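Local coordinates for uridylate-specific endoribonuclease nsp11 (Prrsv 16244b, PDB 5EYI), which probably cleaves viral RNA at uridylates, degrading the 5'-polyuridines made during replication and so keeping host double-stranded RNA sensors from being set off, at residues A12-F26 with P38-L52. The protein carries 1 engineered substitution. Sequence-based numbering, arbitrary orientation.
Sequences AHNLGFYFSPDLTQF and PVVTTQNNEKWPDRL
V40 and F17 meet CB to CB in the N-terminal domain of nsp11, where the chain leaves helix 9-14 through a Schellman motif at G16 and runs past the parallel pair of strands 39-41 and 51-55. With chi1 at 55°, V40 CG1 lies between the backbone N and the carbonyl carbon and presses onto the middle of the F26 ring, 3.4 Å from its centroid and 13° off the normal, a CH-pi contact; CG2 touches the rim of the same ring as well as A12 CB and L23 CD1. The F17 ring receives L52 CB squarely over one face, 3.6 Å from its centroid, while V39 N lies at its edge. P38 CB packs obliquely against the same ring, and L52 CD2 reaches on to L15 CD1. The backbone of V40 is held twice: its N donates to F19 O (3.0 Å), and its O accepts from S20 OG (2.6 Å). The same S20 OG accepts from L23 N, closing an ST motif. Farther along, D22 spreads its carboxylate over two threonines. T41 OG1 reaches D22 OD1 from above the carboxylate plane (2.7 Å), and T42 N meets the syn lone pair of D22 OD2 at 3.0 Å, almost straight at 172°.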
loop_
_atom_site.group_PDB
_atom_site.type_symbol
_atom_site.label_atom_id
_atom_site.label_comp_id
_atom_site.label_asym_id
_atom_site.label_seq_id
_atom_site.Cartn_x
_atom_site.Cartn_y
_atom_site.Cartn_z
ATOM N N ALA A 12 -19.925 -13.444 -9.145
ATOM C CA ALA A 12 -20.100 -14.901 -9.139
ATOM C C ALA A 12 -18.815 -15.609 -9.567
ATOM O O ALA A 12 -18.429 -16.585 -8.936
ATOM C CB ALA A 12 -21.260 -15.317 -10.040
ATOM N N HIS A 13 -18.153 -15.107 -10.620
ATOM C CA HIS A 13 -16.904 -15.709 -11.103
ATOM C C HIS A 13 -15.862 -15.762 -9.983
ATOM O O HIS A 13 -15.241 -16.802 -9.759
ATOM C CB HIS A 13 -16.303 -14.949 -12.285
ATOM C CG HIS A 13 -17.152 -14.924 -13.512
ATOM N ND1 HIS A 13 -18.197 -15.796 -13.727
ATOM C CD2 HIS A 13 -17.091 -14.139 -14.612
ATOM C CE1 HIS A 13 -18.757 -15.529 -14.893
ATOM N NE2 HIS A 13 -18.096 -14.537 -15.455
ATOM N N ASN A 14 -15.724 -14.664 -9.246
ATOM C CA ASN A 14 -14.773 -14.603 -8.130
ATOM C C ASN A 14 -15.052 -15.625 -7.026
ATOM O O ASN A 14 -14.144 -15.967 -6.279
ATOM C CB ASN A 14 -14.715 -13.183 -7.544
ATOM C CG ASN A 14 -14.185 -12.155 -8.542
ATOM O OD1 ASN A 14 -13.503 -12.500 -9.498
ATOM N ND2 ASN A 14 -14.506 -10.897 -8.328
ATOM N N LEU A 15 -16.303 -16.083 -6.908
ATOM C CA LEU A 15 -16.674 -17.183 -5.997
ATOM C C LEU A 15 -16.638 -18.589 -6.646
ATOM O O LEU A 15 -16.952 -19.574 -5.991
ATOM C CB LEU A 15 -18.066 -16.922 -5.399
ATOM C CG LEU A 15 -18.175 -15.730 -4.451
ATOM C CD1 LEU A 15 -19.627 -15.366 -4.199
ATOM C CD2 LEU A 15 -17.464 -16.025 -3.142
ATOM N N GLY A 16 -16.247 -18.673 -7.914
ATOM C CA GLY A 16 -16.128 -19.940 -8.625
ATOM C C GLY A 16 -17.384 -20.419 -9.338
ATOM O O GLY A 16 -17.491 -21.612 -9.655
ATOM N N PHE A 17 -18.316 -19.510 -9.625
ATOM C CA PHE A 17 -19.562 -19.864 -10.292
ATOM C C PHE A 17 -19.633 -19.172 -11.646
ATOM O O PHE A 17 -19.513 -17.933 -11.735
ATOM C CB PHE A 17 -20.759 -19.495 -9.415
ATOM C CG PHE A 17 -20.813 -20.251 -8.128
ATOM C CD1 PHE A 17 -20.066 -19.838 -7.030
ATOM C CD2 PHE A 17 -21.590 -21.400 -8.011
ATOM C CE1 PHE A 17 -20.100 -20.547 -5.842
ATOM C CE2 PHE A 17 -21.639 -22.108 -6.814
ATOM C CZ PHE A 17 -20.892 -21.680 -5.732
ATOM N N TYR A 18 -19.778 -19.983 -12.695
ATOM C CA TYR A 18 -19.875 -19.503 -14.071
ATOM C C TYR A 18 -21.143 -19.968 -14.783
ATOM O O TYR A 18 -21.695 -19.226 -15.592
ATOM C CB TYR A 18 -18.651 -19.952 -14.882
ATOM C CG TYR A 18 -17.336 -19.461 -14.329
ATOM C CD1 TYR A 18 -16.751 -20.087 -13.238
ATOM C CD2 TYR A 18 -16.670 -18.365 -14.898
ATOM C CE1 TYR A 18 -15.547 -19.648 -12.722
ATOM C CE2 TYR A 18 -15.458 -17.918 -14.384
ATOM C CZ TYR A 18 -14.906 -18.571 -13.299
ATOM O OH TYR A 18 -13.716 -18.157 -12.755
ATOM N N PHE A 19 -21.576 -21.202 -14.526
ATOM C CA PHE A 19 -22.785 -21.740 -15.149
ATOM C C PHE A 19 -24.042 -21.299 -14.416
ATOM O O PHE A 19 -24.036 -21.157 -13.204
ATOM C CB PHE A 19 -22.755 -23.282 -15.200
ATOM C CG PHE A 19 -21.930 -23.846 -16.328
ATOM C CD1 PHE A 19 -22.195 -23.493 -17.650
ATOM C CD2 PHE A 19 -20.909 -24.753 -16.077
ATOM C CE1 PHE A 19 -21.443 -24.010 -18.693
ATOM C CE2 PHE A 19 -20.157 -25.281 -17.124
ATOM C CZ PHE A 19 -20.424 -24.905 -18.427
ATOM N N SER A 20 -25.119 -21.099 -15.172
ATOM C CA SER A 20 -26.437 -20.880 -14.613
ATOM C C SER A 20 -27.483 -21.560 -15.477
ATOM O O SER A 20 -27.453 -21.418 -16.701
ATOM C CB SER A 20 -26.771 -19.395 -14.561
ATOM O OG SER A 20 -28.028 -19.210 -13.937
ATOM N N PRO A 21 -28.432 -22.277 -14.848
ATOM C CA PRO A 21 -29.562 -22.748 -15.637
ATOM C C PRO A 21 -30.537 -21.636 -16.035
ATOM O O PRO A 21 -31.195 -21.779 -17.056
ATOM C CB PRO A 21 -30.237 -23.762 -14.711
ATOM C CG PRO A 21 -29.885 -23.304 -13.345
ATOM C CD PRO A 21 -28.527 -22.694 -13.441
ATOM N N ASP A 22 -30.604 -20.543 -15.266
ATOM C CA ASP A 22 -31.676 -19.536 -15.414
ATOM C C ASP A 22 -31.256 -18.096 -15.736
ATOM O O ASP A 22 -32.030 -17.376 -16.337
ATOM C CB ASP A 22 -32.583 -19.533 -14.164
ATOM C CG ASP A 22 -31.814 -19.295 -12.856
ATOM O OD1 ASP A 22 -30.797 -19.982 -12.622
ATOM O OD2 ASP A 22 -32.246 -18.443 -12.047
ATOM N N LEU A 23 -30.055 -17.680 -15.345
ATOM C CA LEU A 23 -29.598 -16.295 -15.480
ATOM C C LEU A 23 -28.849 -16.067 -16.783
ATOM O O LEU A 23 -27.849 -16.729 -17.048
ATOM C CB LEU A 23 -28.680 -15.941 -14.312
ATOM C CG LEU A 23 -29.360 -15.864 -12.946
ATOM C CD1 LEU A 23 -28.315 -15.744 -11.849
ATOM C CD2 LEU A 23 -30.334 -14.693 -12.910
ATOM N N THR A 24 -29.317 -15.108 -17.578
ATOM C CA THR A 24 -28.809 -14.923 -18.936
ATOM C C THR A 24 -27.391 -14.381 -18.997
ATOM O O THR A 24 -26.694 -14.634 -19.976
ATOM C CB THR A 24 -29.715 -14.008 -19.784
ATOM O OG1 THR A 24 -29.903 -12.751 -19.114
ATOM C CG2 THR A 24 -31.053 -14.683 -20.014
ATOM N N GLN A 25 -26.960 -13.658 -17.961
ATOM C CA GLN A 25 -25.610 -13.075 -17.958
ATOM C C GLN A 25 -24.506 -14.104 -17.690
ATOM O O GLN A 25 -23.322 -13.786 -17.789
ATOM C CB GLN A 25 -25.503 -11.875 -16.999
ATOM C CG GLN A 25 -25.431 -12.182 -15.499
ATOM C CD GLN A 25 -26.790 -12.189 -14.824
ATOM O OE1 GLN A 25 -27.782 -12.631 -15.411
ATOM N NE2 GLN A 25 -26.842 -11.711 -13.580
ATOM N N PHE A 26 -24.886 -15.320 -17.329
ATOM C CA PHE A 26 -23.928 -16.398 -17.150
ATOM C C PHE A 26 -24.039 -17.426 -18.266
ATOM O O PHE A 26 -24.992 -17.414 -19.031
ATOM C CB PHE A 26 -24.145 -17.030 -15.787
ATOM C CG PHE A 26 -23.854 -16.096 -14.658
ATOM C CD1 PHE A 26 -22.540 -15.773 -14.340
ATOM C CD2 PHE A 26 -24.886 -15.516 -13.922
ATOM C CE1 PHE A 26 -22.262 -14.903 -13.302
ATOM C CE2 PHE A 26 -24.616 -14.638 -12.882
ATOM C CZ PHE A 26 -23.302 -14.332 -12.570
ATOM N N PRO A 38 -21.111 -26.334 -10.104
ATOM C CA PRO A 38 -21.484 -25.149 -9.323
ATOM C C PRO A 38 -22.353 -24.222 -10.178
ATOM O O PRO A 38 -21.980 -23.906 -11.314
ATOM C CB PRO A 38 -20.135 -24.490 -8.993
ATOM C CG PRO A 38 -19.111 -25.546 -9.228
ATOM C CD PRO A 38 -19.656 -26.420 -10.314
ATOM N N VAL A 39 -23.510 -23.821 -9.664
ATOM C CA VAL A 39 -24.419 -22.981 -10.444
ATOM C C VAL A 39 -24.802 -21.712 -9.680
ATOM O O VAL A 39 -25.076 -21.755 -8.493
ATOM C CB VAL A 39 -25.681 -23.749 -10.905
ATOM C CG1 VAL A 39 -25.339 -24.695 -12.051
ATOM C CG2 VAL A 39 -26.332 -24.504 -9.751
ATOM N N VAL A 40 -24.784 -20.586 -10.385
ATOM C CA VAL A 40 -25.295 -19.330 -9.870
ATOM C C VAL A 40 -26.714 -19.224 -10.407
ATOM O O VAL A 40 -26.964 -19.506 -11.582
ATOM C CB VAL A 40 -24.416 -18.108 -10.242
ATOM C CG1 VAL A 40 -24.185 -17.979 -11.746
ATOM C CG2 VAL A 40 -25.027 -16.824 -9.681
ATOM N N THR A 41 -27.641 -18.850 -9.538
ATOM C CA THR A 41 -29.059 -19.008 -9.819
ATOM C C THR A 41 -29.894 -18.146 -8.879
ATOM O O THR A 41 -29.395 -17.692 -7.845
ATOM C CB THR A 41 -29.473 -20.492 -9.662
ATOM O OG1 THR A 41 -30.841 -20.667 -10.047
ATOM C CG2 THR A 41 -29.266 -20.987 -8.216
ATOM N N THR A 42 -31.156 -17.915 -9.248
ATOM C CA THR A 42 -32.131 -17.329 -8.317
ATOM C C THR A 42 -33.086 -18.380 -7.750
ATOM O O THR A 42 -33.971 -18.037 -6.965
ATOM C CB THR A 42 -32.932 -16.165 -8.937
ATOM O OG1 THR A 42 -33.720 -16.639 -10.027
ATOM C CG2 THR A 42 -32.004 -15.090 -9.430
ATOM N N GLN A 43 -32.890 -19.652 -8.118
ATOM C CA GLN A 43 -33.706 -20.755 -7.613
ATOM C C GLN A 43 -32.939 -21.528 -6.555
ATOM O O GLN A 43 -31.887 -22.116 -6.848
ATOM C CB GLN A 43 -34.067 -21.686 -8.751
ATOM C CG GLN A 43 -34.862 -21.003 -9.851
ATOM C CD GLN A 43 -34.989 -21.863 -11.089
ATOM O OE1 GLN A 43 -34.834 -23.082 -11.027
ATOM N NE2 GLN A 43 -35.273 -21.234 -12.222
ATOM N N ASN A 44 -33.452 -21.533 -5.328
ATOM C CA ASN A 44 -32.829 -22.287 -4.246
ATOM C C ASN A 44 -33.196 -23.779 -4.330
ATOM O O ASN A 44 -33.933 -24.315 -3.493
ATOM C CB ASN A 44 -33.200 -21.688 -2.885
ATOM C CG ASN A 44 -32.475 -22.358 -1.732
ATOM O OD1 ASN A 44 -31.454 -23.034 -1.920
ATOM N ND2 ASN A 44 -33.006 -22.184 -0.525
ATOM N N ASN A 45 -32.640 -24.448 -5.331
ATOM C CA ASN A 45 -32.989 -25.819 -5.630
ATOM C C ASN A 45 -32.033 -26.775 -4.931
ATOM O O ASN A 45 -30.855 -26.877 -5.292
ATOM C CB ASN A 45 -32.963 -26.032 -7.138
ATOM C CG ASN A 45 -33.669 -27.298 -7.559
ATOM O OD1 ASN A 45 -33.558 -28.337 -6.907
ATOM N ND2 ASN A 45 -34.399 -27.220 -8.655
ATOM N N GLU A 46 -32.556 -27.495 -3.945
ATOM C CA GLU A 46 -31.762 -28.462 -3.176
ATOM C C GLU A 46 -31.203 -29.628 -4.002
ATOM O O GLU A 46 -30.296 -30.308 -3.552
ATOM C CB GLU A 46 -32.569 -28.986 -1.985
ATOM C CG GLU A 46 -32.696 -27.950 -0.878
ATOM C CD GLU A 46 -33.810 -28.253 0.107
ATOM O OE1 GLU A 46 -34.992 -28.238 -0.305
ATOM O OE2 GLU A 46 -33.503 -28.482 1.295
ATOM N N LYS A 47 -31.722 -29.841 -5.207
ATOM C CA LYS A 47 -31.106 -30.786 -6.139
ATOM C C LYS A 47 -29.743 -30.317 -6.679
ATOM O O LYS A 47 -29.024 -31.117 -7.272
ATOM C CB LYS A 47 -32.047 -31.101 -7.308
ATOM C CG LYS A 47 -33.333 -31.784 -6.873
ATOM C CD LYS A 47 -34.194 -32.217 -8.050
ATOM C CE LYS A 47 -34.853 -31.039 -8.747
ATOM N NZ LYS A 47 -36.143 -31.443 -9.373
ATOM N N TRP A 48 -29.401 -29.037 -6.498
ATOM C CA TRP A 48 -28.112 -28.485 -6.931
ATOM C C TRP A 48 -27.247 -28.186 -5.707
ATOM O O TRP A 48 -27.277 -27.073 -5.190
ATOM C CB TRP A 48 -28.333 -27.217 -7.771
ATOM C CG TRP A 48 -29.374 -27.380 -8.847
ATOM C CD1 TRP A 48 -29.745 -28.542 -9.479
ATOM C CD2 TRP A 48 -30.174 -26.345 -9.420
ATOM N NE1 TRP A 48 -30.735 -28.290 -10.391
ATOM C CE2 TRP A 48 -31.020 -26.950 -10.378
ATOM C CE3 TRP A 48 -30.267 -24.961 -9.212
ATOM C CZ2 TRP A 48 -31.935 -26.217 -11.135
ATOM C CZ3 TRP A 48 -31.189 -24.232 -9.966
ATOM C CH2 TRP A 48 -32.008 -24.865 -10.913
ATOM N N PRO A 49 -26.458 -29.179 -5.243
ATOM C CA PRO A 49 -25.784 -29.025 -3.949
ATOM C C PRO A 49 -24.703 -27.959 -3.889
ATOM O O PRO A 49 -24.426 -27.453 -2.809
ATOM C CB PRO A 49 -25.190 -30.417 -3.686
ATOM C CG PRO A 49 -25.031 -31.021 -5.034
ATOM C CD PRO A 49 -26.152 -30.481 -5.869
ATOM N N ASP A 50 -24.077 -27.641 -5.017
ATOM C CA ASP A 50 -23.125 -26.534 -5.081
ATOM C C ASP A 50 -23.804 -25.431 -5.870
ATOM O O ASP A 50 -23.963 -25.526 -7.085
ATOM C CB ASP A 50 -21.816 -26.992 -5.711
ATOM C CG ASP A 50 -21.228 -28.188 -4.983
ATOM O OD1 ASP A 50 -20.734 -28.010 -3.855
ATOM O OD2 ASP A 50 -21.295 -29.316 -5.517
ATOM N N ARG A 51 -24.271 -24.412 -5.162
ATOM C CA ARG A 51 -25.035 -23.357 -5.791
ATOM C C ARG A 51 -24.857 -22.039 -5.079
ATOM O O ARG A 51 -24.677 -21.995 -3.864
ATOM C CB ARG A 51 -26.524 -23.731 -5.870
ATOM C CG ARG A 51 -27.195 -23.955 -4.528
ATOM C CD ARG A 51 -28.677 -24.280 -4.681
ATOM N NE ARG A 51 -29.340 -24.325 -3.380
ATOM C CZ ARG A 51 -29.215 -25.293 -2.472
ATOM N NH1 ARG A 51 -28.439 -26.357 -2.684
ATOM N NH2 ARG A 51 -29.884 -25.197 -1.324
ATOM N N LEU A 52 -24.907 -20.968 -5.856
ATOM C CA LEU A 52 -24.802 -19.616 -5.342
ATOM C C LEU A 52 -26.147 -18.998 -5.638
ATOM O O LEU A 52 -26.443 -18.714 -6.797
ATOM C CB LEU A 52 -23.674 -18.857 -6.049
ATOM C CG LEU A 52 -23.434 -17.421 -5.582
ATOM C CD1 LEU A 52 -23.013 -17.401 -4.116
ATOM C CD2 LEU A 52 -22.400 -16.740 -6.473
HETATM O O HOH W 1 -19.909 -22.861 -12.732
#